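Phosphoserine aminotransferase (Bacillus circulans, PDB 2C0R) catalyses the reversible, pyridoxal-phosphate-dependent transamination between phosphoserine and 2-oxoglutarate, a step of serine biosynthesis, and acts likewise on phosphohydroxythreonine in making pyridoxine 5'-phosphate. Local coordinates at residues A[17-22]-A[252-257]; A[266-271]-A[338-343]; A[300-305]-A[332-337]. The protein carries 1 engineered substitution. All coordinates share one frame; numbering follows the deposited sequence.

Contact 1. Residues A[17-22]-A[252-257]; sequences LEVLER and LKWIEE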
ATOM      1  N   LEU A  17      -0.966  -5.410 -21.713  1.00 13.57           N
ATOM      2  CA  LEU A  17      -2.070  -6.396 -21.765  1.00 14.81           C
ATOM      3  C   LEU A  17      -1.574  -7.806 -21.428  1.00 13.93           C
ATOM      4  O   LEU A  17      -2.273  -8.557 -20.761  1.00 14.65           O
ATOM      5  CB  LEU A  17      -2.697  -6.416 -23.147  1.00 15.59           C
ATOM      6  CG  LEU A  17      -3.872  -7.358 -23.321  1.00 14.79           C
ATOM      7  CD1 LEU A  17      -4.933  -7.182 -22.230  1.00 15.95           C
ATOM      8  CD2 LEU A  17      -4.477  -7.124 -24.708  1.00 19.49           C
ATOM      9  N   GLU A  18      -0.355  -8.149 -21.849  1.00 18.15           N
ATOM     10  CA  GLU A  18       0.192  -9.492 -21.600  1.00 18.39           C
ATOM     11  C   GLU A  18       0.363  -9.731 -20.098  1.00 15.47           C
ATOM     12  O   GLU A  18       0.168 -10.830 -19.552  1.00 17.72           O
ATOM     13  CB  GLU A  18       1.560  -9.692 -22.249  1.00 25.19           C
ATOM     14  CG  GLU A  18       2.384  -8.422 -22.343  1.00 34.93           C
ATOM     15  CD  GLU A  18       2.290  -7.622 -23.623  1.00 38.77           C
ATOM     16  OE1 GLU A  18       1.274  -6.924 -23.863  1.00 29.29           O
ATOM     17  OE2 GLU A  18       3.270  -7.642 -24.417  1.00 36.06           O
ATOM     18  N   VAL A  19       0.774  -8.693 -19.403  1.00 16.09           N
ATOM     19  CA  VAL A  19       0.939  -8.825 -17.952  1.00 15.49           C
ATOM     20  C   VAL A  19      -0.413  -9.026 -17.293  1.00 13.02           C
ATOM     21  O   VAL A  19      -0.537  -9.867 -16.399  1.00 13.86           O
ATOM     22  CB  VAL A  19       1.621  -7.564 -17.411  1.00 16.27           C
ATOM     23  CG1 VAL A  19       1.484  -7.522 -15.899  1.00 15.90           C
ATOM     24  CG2 VAL A  19       3.080  -7.577 -17.835  1.00 20.44           C
ATOM     25  N   LEU A  20      -1.434  -8.265 -17.711  1.00 12.78           N
ATOM     26  CA  LEU A  20      -2.761  -8.443 -17.157  1.00 12.13           C
ATOM     27  C   LEU A  20      -3.245  -9.848 -17.466  1.00 11.52           C
ATOM     28  O   LEU A  20      -3.829 -10.486 -16.628  1.00 12.37           O
ATOM     29  CB  LEU A  20      -3.713  -7.431 -17.749  1.00 12.16           C
ATOM     30  CG  LEU A  20      -3.451  -5.970 -17.395  1.00 13.76           C
ATOM     31  CD1 LEU A  20      -4.373  -5.076 -18.199  1.00 14.54           C
ATOM     32  CD2 LEU A  20      -3.674  -5.741 -15.911  1.00 14.93           C
ATOM     33  N   GLU A  21      -3.005 -10.337 -18.670  1.00 12.28           N
ATOM     34  CA  GLU A  21      -3.471 -11.681 -19.021  1.00 12.27           C
ATOM     35  C   GLU A  21      -2.759 -12.746 -18.200  1.00 11.91           C
ATOM     36  O   GLU A  21      -3.366 -13.744 -17.774  1.00 12.98           O
ATOM     37  CB  GLU A  21      -3.271 -11.941 -20.498  1.00 13.40           C
ATOM     38  CG  GLU A  21      -4.179 -11.047 -21.364  1.00 16.92           C
ATOM     39  CD  GLU A  21      -3.873 -11.287 -22.839  1.00 23.09           C
ATOM     40  OE1 GLU A  21      -2.796 -11.875 -23.143  1.00 21.83           O
ATOM     41  OE2 GLU A  21      -4.726 -10.887 -23.659  1.00 22.92           O
ATOM     42  N   ARG A  22      -1.470 -12.585 -17.978  1.00 13.90           N
ATOM     43  CA  ARG A  22      -0.696 -13.547 -17.185  1.00 15.08           C
ATOM     44  C   ARG A  22      -1.184 -13.585 -15.732  1.00 14.17           C
ATOM     45  O   ARG A  22      -1.372 -14.653 -15.129  1.00 14.20           O
ATOM     46  CB  ARG A  22       0.797 -13.172 -17.187  1.00 16.69           C
ATOM     47  CG  ARG A  22       1.576 -13.592 -18.416  1.00 33.30           C
ATOM     48  CD  ARG A  22       2.925 -12.912 -18.635  1.00 41.77           C
ATOM     49  NE  ARG A  22       3.256 -12.729 -20.049  1.00 46.63           N
ATOM     50  CZ  ARG A  22       4.065 -11.789 -20.528  1.00 47.76           C
ATOM     51  NH1 ARG A  22       4.619 -10.948 -19.649  1.00 51.54           N
ATOM     52  NH2 ARG A  22       4.356 -11.640 -21.834  1.00 39.22           N
ATOM     53  N   LEU A 252       8.473  -5.998 -14.737  1.00 11.52           N
ATOM     54  CA  LEU A 252       9.909  -5.995 -15.001  1.00 11.17           C
ATOM     55  C   LEU A 252      10.281  -7.074 -16.009  1.00 11.48           C
ATOM     56  O   LEU A 252      11.132  -6.855 -16.881  1.00 12.87           O
ATOM     57  CB  LEU A 252      10.740  -6.171 -13.717  1.00 11.74           C
ATOM     58  CG  LEU A 252      10.488  -5.104 -12.632  1.00 11.67           C
ATOM     59  CD1 LEU A 252      11.287  -5.512 -11.414  1.00 12.62           C
ATOM     60  CD2 LEU A 252      10.869  -3.718 -13.113  1.00 13.99           C
ATOM     61  N   LYS A 253       9.654  -8.240 -15.884  1.00 11.78           N
ATOM     62  CA  LYS A 253       9.861  -9.260 -16.923  1.00 13.48           C
ATOM     63  C   LYS A 253       9.494  -8.732 -18.300  1.00 12.56           C
ATOM     64  O   LYS A 253      10.191  -8.935 -19.268  1.00 13.84           O
ATOM     65  CB  LYS A 253       9.013 -10.480 -16.590  1.00 14.79           C
ATOM     66  CG  LYS A 253       9.527 -11.361 -15.457  1.00 15.41           C
ATOM     67  CD  LYS A 253       8.420 -12.363 -15.078  1.00 17.86           C
ATOM     68  CE  LYS A 253       8.850 -13.152 -13.817  1.00 22.86           C
ATOM     69  NZ  LYS A 253       7.759 -14.097 -13.436  1.00 21.72           N
ATOM     70  N   TRP A 254       8.348  -8.044 -18.373  1.00 11.93           N
ATOM     71  CA  TRP A 254       7.917  -7.510 -19.686  1.00 11.53           C
ATOM     72  C   TRP A 254       8.906  -6.471 -20.191  1.00 11.93           C
ATOM     73  O   TRP A 254       9.206  -6.438 -21.379  1.00 12.83           O
ATOM     74  CB  TRP A 254       6.501  -6.972 -19.493  1.00 12.94           C
ATOM     75  CG  TRP A 254       5.942  -6.210 -20.656  1.00 12.32           C
ATOM     76  CD1 TRP A 254       5.220  -6.748 -21.717  1.00 15.61           C
ATOM     77  CD2 TRP A 254       6.028  -4.799 -20.930  1.00 12.83           C
ATOM     78  NE1 TRP A 254       4.863  -5.752 -22.600  1.00 14.79           N
ATOM     79  CE2 TRP A 254       5.349  -4.562 -22.138  1.00 15.81           C
ATOM     80  CE3 TRP A 254       6.617  -3.722 -20.261  1.00 13.18           C
ATOM     81  CZ2 TRP A 254       5.251  -3.281 -22.682  1.00 15.26           C
ATOM     82  CZ3 TRP A 254       6.519  -2.452 -20.794  1.00 14.86           C
ATOM     83  CH2 TRP A 254       5.839  -2.241 -22.003  1.00 17.59           C
ATOM     84  N   ILE A 255       9.447  -5.621 -19.307  1.00 11.92           N
ATOM     85  CA  ILE A 255      10.417  -4.623 -19.816  1.00 13.31           C
ATOM     86  C   ILE A 255      11.606  -5.339 -20.414  1.00 12.22           C
ATOM     87  O   ILE A 255      12.134  -4.954 -21.472  1.00 12.44           O
ATOM     88  CB  ILE A 255      10.843  -3.670 -18.676  1.00 13.01           C
ATOM     89  CG1 ILE A 255       9.710  -2.793 -18.182  1.00 12.85           C
ATOM     90  CG2 ILE A 255      12.009  -2.778 -19.153  1.00 13.24           C
ATOM     91  CD1 ILE A 255       9.992  -1.922 -16.957  1.00 12.36           C
ATOM     92  N   GLU A 256      12.027  -6.406 -19.735  1.00 12.88           N
ATOM     93  CA  GLU A 256      13.181  -7.155 -20.266  1.00 17.12           C
ATOM     94  C   GLU A 256      12.807  -7.692 -21.635  1.00 15.25           C
ATOM     95  O   GLU A 256      13.606  -7.652 -22.582  1.00 18.94           O
ATOM     96  CB  GLU A 256      13.595  -8.246 -19.276  1.00 21.99           C
ATOM     97  CG  GLU A 256      14.663  -9.184 -19.773  1.00 29.57           C
ATOM     98  CD  GLU A 256      16.094  -8.697 -19.761  1.00 39.78           C
ATOM     99  OE1 GLU A 256      16.987  -9.572 -19.612  1.00 60.23           O
ATOM    100  OE2 GLU A 256      16.369  -7.481 -19.914  1.00 36.64           O
ATOM    101  N   GLU A 257      11.589  -8.196 -21.786  1.00 15.07           N
ATOM    102  CA  GLU A 257      11.183  -8.778 -23.065  1.00 18.67           C
ATOM    103  C   GLU A 257      11.092  -7.758 -24.184  1.00 18.67           C
ATOM    104  O   GLU A 257      11.110  -8.123 -25.363  1.00 23.23           O
ATOM    105  CB  GLU A 257       9.777  -9.367 -22.979  1.00 26.27           C
ATOM    106  CG  GLU A 257       9.619 -10.611 -22.155  1.00 31.52           C
ATOM    107  CD  GLU A 257       8.147 -10.972 -21.959  1.00 37.12           C
ATOM    108  OE1 GLU A 257       7.254 -10.112 -22.171  1.00 33.81           O
ATOM    109  OE2 GLU A 257       7.906 -12.134 -21.588  1.00 53.64           O
TER

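Contact 2. Residues A[266-271]-A[338-343]; sequences QANRKK and IYNAVP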
ATOM      1  N   GLN A 266      13.422   3.451 -26.847  1.00 11.93           N
ATOM      2  CA  GLN A 266      13.229   3.645 -28.290  1.00 13.74           C
ATOM      3  C   GLN A 266      11.769   3.672 -28.631  1.00 12.65           C
ATOM      4  O   GLN A 266      11.324   4.500 -29.445  1.00 12.77           O
ATOM      5  CB  GLN A 266      13.968   2.505 -28.988  1.00 13.83           C
ATOM      6  CG  GLN A 266      13.720   2.453 -30.490  1.00 15.97           C
ATOM      7  CD  GLN A 266      14.505   1.338 -31.133  1.00 17.13           C
ATOM      8  OE1 GLN A 266      15.391   1.589 -31.938  1.00 25.43           O
ATOM      9  NE2 GLN A 266      14.233   0.082 -30.844  1.00 20.17           N
ATOM     10  N   ALA A 267      11.018   2.740 -28.007  1.00 13.00           N
ATOM     11  CA  ALA A 267       9.578   2.691 -28.264  1.00 12.10           C
ATOM     12  C   ALA A 267       8.860   3.953 -27.797  1.00 13.05           C
ATOM     13  O   ALA A 267       7.953   4.477 -28.474  1.00 13.07           O
ATOM     14  CB  ALA A 267       8.931   1.477 -27.611  1.00 12.64           C
ATOM     15  N   ASN A 268       9.223   4.465 -26.653  1.00 11.86           N
ATOM     16  CA  ASN A 268       8.595   5.668 -26.134  1.00 12.00           C
ATOM     17  C   ASN A 268       9.011   6.890 -26.938  1.00 12.46           C
ATOM     18  O   ASN A 268       8.168   7.759 -27.095  1.00 12.64           O
ATOM     19  CB  ASN A 268       9.018   5.838 -24.664  1.00 12.31           C
ATOM     20  CG  ASN A 268       8.512   4.732 -23.769  1.00 12.45           C
ATOM     21  OD1 ASN A 268       7.586   4.008 -24.112  1.00 14.04           O
ATOM     22  ND2 ASN A 268       9.154   4.589 -22.618  1.00 13.62           N
ATOM     23  N   ARG A 269      10.268   6.947 -27.408  1.00 12.66           N
ATOM     24  CA  ARG A 269      10.639   8.116 -28.224  1.00 12.63           C
ATOM     25  C   ARG A 269       9.788   8.151 -29.474  1.00 13.00           C
ATOM     26  O   ARG A 269       9.374   9.221 -29.944  1.00 14.03           O
ATOM     27  CB  ARG A 269      12.124   8.008 -28.538  1.00 13.87           C
ATOM     28  CG  ARG A 269      12.659   9.144 -29.435  1.00 15.04           C
ATOM     29  CD  ARG A 269      12.972  10.416 -28.728  1.00 16.04           C
ATOM     30  NE  ARG A 269      11.868  11.214 -28.212  1.00 15.48           N
ATOM     31  CZ  ARG A 269      11.222  12.113 -28.954  1.00 14.45           C
ATOM     32  NH1 ARG A 269      11.521  12.319 -30.241  1.00 17.47           N
ATOM     33  NH2 ARG A 269      10.250  12.801 -28.376  1.00 14.58           N
ATOM     34  N   LYS A 270       9.554   6.943 -30.043  1.00 13.51           N
ATOM     35  CA  LYS A 270       8.722   6.882 -31.239  1.00 14.07           C
ATOM     36  C   LYS A 270       7.305   7.365 -30.980  1.00 13.07           C
ATOM     37  O   LYS A 270       6.693   8.086 -31.766  1.00 13.93           O
ATOM     38  CB  LYS A 270       8.738   5.435 -31.690  1.00 14.78           C
ATOM     39  CG  LYS A 270       7.756   5.054 -32.790  1.00 14.82           C
ATOM     40  CD  LYS A 270       7.907   3.570 -33.081  1.00 15.74           C
ATOM     41  CE  LYS A 270       6.820   3.087 -34.032  1.00 20.82           C
ATOM     42  NZ  LYS A 270       6.914   1.598 -34.139  1.00 21.92           N
ATOM     43  N   LYS A 271       6.733   6.897 -29.851  1.00 13.58           N
ATOM     44  CA  LYS A 271       5.409   7.357 -29.449  1.00 13.67           C
ATOM     45  C   LYS A 271       5.360   8.865 -29.262  1.00 12.87           C
ATOM     46  O   LYS A 271       4.458   9.550 -29.757  1.00 13.56           O
ATOM     47  CB  LYS A 271       4.965   6.700 -28.120  1.00 12.29           C
ATOM     48  CG  LYS A 271       4.666   5.217 -28.281  1.00 15.06           C
ATOM     49  CD  LYS A 271       4.964   4.405 -27.011  1.00 16.67           C
ATOM     50  CE  LYS A 271       4.463   5.039 -25.747  1.00 15.30           C
ATOM     51  NZ  LYS A 271       4.676   4.143 -24.575  1.00 14.07           N
ATOM     52  N   ILE A 338       2.052   8.680 -21.674  1.00 12.30           N
ATOM     53  CA  ILE A 338       2.445   7.681 -22.664  1.00 11.75           C
ATOM     54  C   ILE A 338       3.558   6.805 -22.116  1.00 11.67           C
ATOM     55  O   ILE A 338       4.551   6.463 -22.756  1.00 13.10           O
ATOM     56  CB  ILE A 338       2.831   8.337 -24.000  1.00 10.98           C
ATOM     57  CG1 ILE A 338       3.832   9.481 -23.788  1.00 12.78           C
ATOM     58  CG2 ILE A 338       1.589   8.813 -24.747  1.00 13.32           C
ATOM     59  CD1 ILE A 338       4.324   9.981 -25.172  1.00 19.58           C
ATOM     60  N   TYR A 339       3.329   6.421 -20.839  1.00 11.07           N
ATOM     61  CA  TYR A 339       4.208   5.517 -20.140  1.00 10.89           C
ATOM     62  C   TYR A 339       4.505   4.255 -20.924  1.00 10.96           C
ATOM     63  O   TYR A 339       3.832   3.999 -21.913  1.00 12.54           O
ATOM     64  CB  TYR A 339       3.526   5.091 -18.825  1.00 12.30           C
ATOM     65  CG  TYR A 339       3.175   6.288 -17.981  1.00 11.76           C
ATOM     66  CD1 TYR A 339       1.874   6.538 -17.594  1.00 12.40           C
ATOM     67  CD2 TYR A 339       4.157   7.163 -17.554  1.00 12.79           C
ATOM     68  CE1 TYR A 339       1.536   7.606 -16.819  1.00 13.14           C
ATOM     69  CE2 TYR A 339       3.846   8.264 -16.764  1.00 13.65           C
ATOM     70  CZ  TYR A 339       2.544   8.479 -16.422  1.00 13.26           C
ATOM     71  OH  TYR A 339       2.203   9.547 -15.633  1.00 14.04           O
ATOM     72  N   ASN A 340       5.513   3.497 -20.463  1.00 11.57           N
ATOM     73  CA  ASN A 340       5.983   2.361 -21.242  1.00 11.88           C
ATOM     74  C   ASN A 340       4.905   1.478 -21.852  1.00 12.77           C
ATOM     75  O   ASN A 340       4.992   1.149 -23.037  1.00 12.65           O
ATOM     76  CB  ASN A 340       6.831   1.358 -20.450  1.00 13.06           C
ATOM     77  CG  ASN A 340       8.163   1.887 -19.937  1.00 12.26           C
ATOM     78  OD1 ASN A 340       8.639   2.946 -20.327  1.00 13.38           O
ATOM     79  ND2 ASN A 340       8.765   1.139 -19.005  1.00 13.99           N
ATOM     80  N   ALA A 341       3.891   1.114 -21.078  1.00 10.84           N
ATOM     81  CA  ALA A 341       2.894   0.161 -21.517  1.00 12.16           C
ATOM     82  C   ALA A 341       1.835   0.786 -22.410  1.00 11.48           C
ATOM     83  O   ALA A 341       1.076   0.004 -23.007  1.00 13.15           O
ATOM     84  CB  ALA A 341       2.195  -0.487 -20.319  1.00 12.40           C
ATOM     85  N   VAL A 342       1.785   2.084 -22.604  1.00 11.43           N
ATOM     86  CA  VAL A 342       0.827   2.669 -23.567  1.00 11.57           C
ATOM     87  C   VAL A 342       1.309   2.274 -24.959  1.00 12.57           C
ATOM     88  O   VAL A 342       2.455   2.598 -25.319  1.00 13.14           O
ATOM     89  CB  VAL A 342       0.764   4.195 -23.380  1.00 12.30           C
ATOM     90  CG1 VAL A 342      -0.147   4.764 -24.462  1.00 13.33           C
ATOM     91  CG2 VAL A 342       0.265   4.553 -21.982  1.00 11.94           C
ATOM     92  N   PRO A 343       0.528   1.556 -25.747  1.00 12.51           N
ATOM     93  CA  PRO A 343       0.984   1.057 -27.032  1.00 14.21           C
ATOM     94  C   PRO A 343       1.073   2.168 -28.077  1.00 14.72           C
ATOM     95  O   PRO A 343       0.387   3.176 -28.045  1.00 14.03           O
ATOM     96  CB  PRO A 343      -0.113   0.062 -27.439  1.00 17.23           C
ATOM     97  CG  PRO A 343      -0.794  -0.298 -26.148  1.00 15.88           C
ATOM     98  CD  PRO A 343      -0.824   1.028 -25.427  1.00 14.92           C
TER
HETATM   99  O   HOH W   1       7.551   1.089 -24.266  1.00 18.20           O

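Contact 3. Residues A[300-305]-A[332-337]; sequences ITFRLA and GGLRAS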
ATOM      1  N   ILE A 300       2.868  14.283 -22.253  1.00 11.27           N
ATOM      2  CA  ILE A 300       2.892  15.359 -23.241  1.00 11.93           C
ATOM      3  C   ILE A 300       1.748  16.299 -23.002  1.00 12.43           C
ATOM      4  O   ILE A 300       0.582  15.937 -23.070  1.00 13.16           O
ATOM      5  CB  ILE A 300       2.803  14.748 -24.632  1.00 12.83           C
ATOM      6  CG1 ILE A 300       3.991  13.823 -24.885  1.00 14.77           C
ATOM      7  CG2 ILE A 300       2.634  15.847 -25.663  1.00 15.41           C
ATOM      8  CD1 ILE A 300       4.038  13.270 -26.300  1.00 14.83           C
ATOM      9  N   THR A 301       2.113  17.542 -22.706  1.00 12.80           N
ATOM     10  CA  THR A 301       1.062  18.502 -22.351  1.00 12.86           C
ATOM     11  C   THR A 301       0.915  19.503 -23.471  1.00 12.80           C
ATOM     12  O   THR A 301       1.870  19.914 -24.136  1.00 15.69           O
ATOM     13  CB  THR A 301       1.402  19.176 -21.021  1.00 13.19           C
ATOM     14  OG1 THR A 301       2.752  19.681 -21.136  1.00 14.08           O
ATOM     15  CG2 THR A 301       1.373  18.141 -19.882  1.00 12.84           C
ATOM     16  N   PHE A 302      -0.349  19.857 -23.708  1.00 14.75           N
ATOM     17  CA  PHE A 302      -0.621  20.812 -24.784  1.00 16.53           C
ATOM     18  C   PHE A 302      -1.962  21.505 -24.536  1.00 15.99           C
ATOM     19  O   PHE A 302      -2.761  21.088 -23.701  1.00 16.25           O
ATOM     20  CB  PHE A 302      -0.570  20.127 -26.158  1.00 17.32           C
ATOM     21  CG  PHE A 302      -1.519  18.963 -26.383  1.00 18.31           C
ATOM     22  CD1 PHE A 302      -2.614  19.159 -27.206  1.00 20.76           C
ATOM     23  CD2 PHE A 302      -1.332  17.736 -25.795  1.00 17.73           C
ATOM     24  CE1 PHE A 302      -3.493  18.118 -27.449  1.00 23.59           C
ATOM     25  CE2 PHE A 302      -2.211  16.688 -26.043  1.00 20.57           C
ATOM     26  CZ  PHE A 302      -3.307  16.888 -26.876  1.00 22.73           C
ATOM     27  N   ARG A 303      -2.130  22.614 -25.294  1.00 17.51           N
ATOM     28  CA  ARG A 303      -3.291  23.439 -25.091  1.00 17.71           C
ATOM     29  C   ARG A 303      -3.942  23.757 -26.439  1.00 15.64           C
ATOM     30  O   ARG A 303      -3.266  23.747 -27.474  1.00 17.15           O
ATOM     31  CB  ARG A 303      -2.949  24.798 -24.484  1.00 25.09           C
ATOM     32  CG  ARG A 303      -2.094  24.902 -23.276  1.00 30.32           C
ATOM     33  CD  ARG A 303      -1.955  26.373 -22.913  1.00 36.44           C
ATOM     34  NE  ARG A 303      -1.502  26.573 -21.559  1.00 46.56           N
ATOM     35  CZ  ARG A 303      -1.840  26.161 -20.355  1.00 54.79           C
ATOM     36  NH1 ARG A 303      -2.842  25.329 -20.108  1.00 55.54           N
ATOM     37  NH2 ARG A 303      -1.131  26.602 -19.315  1.00 60.41           N
ATOM     38  N   LEU A 304      -5.231  24.058 -26.352  1.00 15.60           N
ATOM     39  CA  LEU A 304      -5.933  24.637 -27.506  1.00 14.03           C
ATOM     40  C   LEU A 304      -6.185  26.113 -27.212  1.00 16.91           C
ATOM     41  O   LEU A 304      -5.691  26.617 -26.218  1.00 21.73           O
ATOM     42  CB  LEU A 304      -7.240  23.905 -27.751  1.00 17.43           C
ATOM     43  CG  LEU A 304      -7.117  22.513 -28.377  1.00 18.04           C
ATOM     44  CD1 LEU A 304      -6.419  21.525 -27.470  1.00 26.71           C
ATOM     45  CD2 LEU A 304      -8.539  22.046 -28.685  1.00 20.93           C
ATOM     46  N   ALA A 305      -6.936  26.804 -28.061  1.00 19.04           N
ATOM     47  CA  ALA A 305      -7.037  28.265 -28.010  1.00 21.03           C
ATOM     48  C   ALA A 305      -7.868  28.707 -26.821  1.00 20.06           C
ATOM     49  O   ALA A 305      -7.735  29.846 -26.353  1.00 23.88           O
ATOM     50  CB  ALA A 305      -7.655  28.782 -29.290  1.00 24.27           C
ATOM     51  N   GLY A 332      -4.812  22.859 -16.311  1.00 33.89           N
ATOM     52  CA  GLY A 332      -5.672  22.819 -17.488  1.00 35.27           C
ATOM     53  C   GLY A 332      -4.982  22.207 -18.688  1.00 29.77           C
ATOM     54  O   GLY A 332      -4.034  21.442 -18.548  1.00 26.60           O
ATOM     55  N   GLY A 333      -5.452  22.545 -19.885  1.00 21.84           N
ATOM     56  CA  GLY A 333      -4.892  21.950 -21.076  1.00 21.27           C
ATOM     57  C   GLY A 333      -5.250  20.468 -21.119  1.00 18.77           C
ATOM     58  O   GLY A 333      -6.192  19.980 -20.487  1.00 20.35           O
ATOM     59  N   LEU A 334      -4.450  19.769 -21.910  1.00 17.21           N
ATOM     60  CA  LEU A 334      -4.508  18.360 -22.181  1.00 15.13           C
ATOM     61  C   LEU A 334      -3.159  17.746 -21.830  1.00 15.38           C
ATOM     62  O   LEU A 334      -2.118  18.422 -21.786  1.00 15.53           O
ATOM     63  CB  LEU A 334      -4.774  18.053 -23.661  1.00 18.78           C
ATOM     64  CG  LEU A 334      -6.103  18.521 -24.254  1.00 21.30           C
ATOM     65  CD1 LEU A 334      -7.341  18.037 -23.488  1.00 16.60           C
ATOM     66  CD2 LEU A 334      -6.165  20.040 -24.353  1.00 35.01           C
ATOM     67  N   ARG A 335      -3.236  16.458 -21.546  1.00 14.00           N
ATOM     68  CA  ARG A 335      -2.030  15.723 -21.165  1.00 13.51           C
ATOM     69  C   ARG A 335      -2.202  14.293 -21.691  1.00 12.77           C
ATOM     70  O   ARG A 335      -3.123  13.602 -21.245  1.00 13.94           O
ATOM     71  CB  ARG A 335      -1.838  15.689 -19.657  1.00 12.92           C
ATOM     72  CG  ARG A 335      -0.643  14.826 -19.241  1.00 13.43           C
ATOM     73  CD  ARG A 335      -0.326  15.011 -17.749  1.00 13.70           C
ATOM     74  NE  ARG A 335      -1.495  14.710 -16.912  1.00 14.55           N
ATOM     75  CZ  ARG A 335      -1.487  14.566 -15.600  1.00 15.11           C
ATOM     76  NH1 ARG A 335      -0.353  14.665 -14.890  1.00 16.41           N
ATOM     77  NH2 ARG A 335      -2.621  14.308 -14.947  1.00 15.77           N
ATOM     78  N   ALA A 336      -1.341  13.886 -22.593  1.00 12.41           N
ATOM     79  CA  ALA A 336      -1.292  12.534 -23.092  1.00 12.26           C
ATOM     80  C   ALA A 336      -0.163  11.822 -22.343  1.00 12.04           C
ATOM     81  O   ALA A 336       0.992  12.126 -22.618  1.00 13.47           O
ATOM     82  CB  ALA A 336      -1.031  12.511 -24.590  1.00 13.83           C
ATOM     83  N   SER A 337      -0.556  10.939 -21.436  1.00 11.07           N
ATOM     84  CA  SER A 337       0.448  10.173 -20.689  1.00 12.24           C
ATOM     85  C   SER A 337       0.760   8.880 -21.425  1.00 12.01           C
ATOM     86  O   SER A 337      -0.192   8.164 -21.788  1.00 13.09           O
ATOM     87  CB  SER A 337      -0.084   9.927 -19.274  1.00 13.20           C
ATOM     88  OG  SER A 337      -0.261  11.163 -18.593  1.00 14.10           O
TER

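Contact 1. Residues A[17-22]-A[252-257]
Arg-22 and Glu-257 form a salt bridge across the outer side of two helices, Arg-22 NH2 standing 3.3 Å from Glu-257 OE1. The oxygen offers its syn lone pair, but it lies 23° out of the guanidinium plane, and the carboxylate is turned almost perpendicular to that plane. One N-H therefore carries the bridge, instead of the paired, coplanar grip that two such groups can make. Glu-257 sends its chain out extended beyond CG, and the two side chains approach from opposite directions.

Deeper in, the indole of Trp-254 points NE1 at Glu-18 OE2, 3.1 Å away. The oxygen sits at the ring edge, in its plane, yet the N-H is poorly aimed (135° at the hydrogen) and the bond is weak. The stronger partner of this carboxylate is Arg-258, which forms a salt bridge to the same OE2. Glu-18 gets there through a bend at chi2, which lays CG 3.4 Å from Trp-254 CD1 and sets the carboxylate perpendicular to the ring. CB of Glu-18 also lies under one face of the Arg-22 guanidinium, toward its rim.

The packing beneath is slight. Val-19 CG2 rests 3.8 Å from Trp-254 CB, the two side chains crossing at about a right angle, while Val-19 also leans on Met-247 and Glu-250. On the far side of helix 17-25, Leu-17 and Leu-20 pack on Val-28 and Glu-39 of the second subunit.

With segment axes 10.4 Å apart at 138°, this is a splayed, roughly antiparallel helix pair, bridged mainly by long side chains. It joins the N-terminal helix of a class-V aminotransferase, beside the dimer interface, to the end of helix 242-257, away from the annotated sites.

Contact 2. Residues A[266-271]-A[338-343]
Helix 260-280 lies against the loop after strand 334-337, Asn-268 and Asn-340 being nearest (CA to CA 6.5 Å) where a type I turn runs from Tyr-339 to Val-342. Lys-271, bent at chi2 and chi3, curls its buried ammonium into this turn. Lys-271 NZ donates to Val-342 O at 2.8 Å, in the carbonyl plane on a lone pair, and to Tyr-339 O, also at 2.8 Å, from above the plane. Val-342 N reaches Tyr-339 O from the opposite face, closing the turn. Ile-338 O (3.0 Å from Lys-271 NZ) and Asn-268 OD1 of the lysine's own helix also accept from it. Four carbonyl oxygens thus grip the buried ammonium, and their dipoles probably offset its charge.

Asn-268 ND2 gives a fairly straight bond to Asn-340 OD1 (2.9 Å, 159°), the two amides only 21° from coplanar. A water donates to both Asn-268 OD1 and Asn-340 O. Asn-340 ND2 in turn bonds Leu-179 O.

The arrangement is a type I turn whose carbonyls gather round a buried lysine ammonium, in the loop leading into helix 344-361. Tyr-339, pointing away from helix 260-280, hydrogen-bonds Ala-10 O through OH and touches Thr-153 and Lys-197 at the cofactor site.

Contact 3. Residues A[300-305]-A[332-337]
Leu-334 lays its CB over one face of the Phe-302 ring, a CH-pi contact 3.8 Å from the centroid and 15° off the ring normal. With CG set between its backbone N and carbonyl carbon (chi1 58°), Phe-302 folds its ring back across the neighbouring strand. Leu-304 CD1 meets Leu-334 CD2 at 3.5 Å, tighter than usual for two methyls, the chains crossing at about a right angle. Ile-300 and Ala-336 continue the same apolar face, which helices 260-280, 307-319 and 344-361 cover.

Antiparallel backbone bonds join the strands: Ile-300 and Ala-336 bond mutually, as do Phe-302 and Leu-334, with Leu-334 N 2.8 Å from Phe-302 O. Between them Thr-301 and Arg-335 form a non-hydrogen-bonded pair on the other face, Thr-301 CG2 lying 3.9 Å from Arg-335 CG as the two run side by side.

Toward the polar edge, Arg-303 brings NH1 near Gly-333 and bonds Val-331 O. Thr-301 OG1 bonds Glu-155 O, and Arg-335, bent at chi3 (56°), turns its end away to Thr-153 O. The chemistry is thus two-sided: one face joins the helix-covered core, whereas the other holds the backbone of Glu-155 and of the cofactor-binding Thr-153.

How the contacts relate
Contact 2 lies between the others and touches both. Trp-254 CH2 of contact 1 packs 3.6 Å from Asn-340 O, and Ile-338 CD1 meets Ile-300 CD1 of contact 3 at 3.5 Å. Contacts 1 and 3 do not touch, their centres about 29 Å apart. Along the chain, contact 1 closes before contact 2 opens, helix 242-257 being followed by helix 260-280; contact 3 is nested within the loop that contact 2 closes, and strand 334-337 runs directly into loop 338-343. This continuous segment reaches the active site twice: the side chains of Tyr-339 and Arg-335 lie about 6 and 7 Å from pyridoxal phosphate, both beside Thr-153.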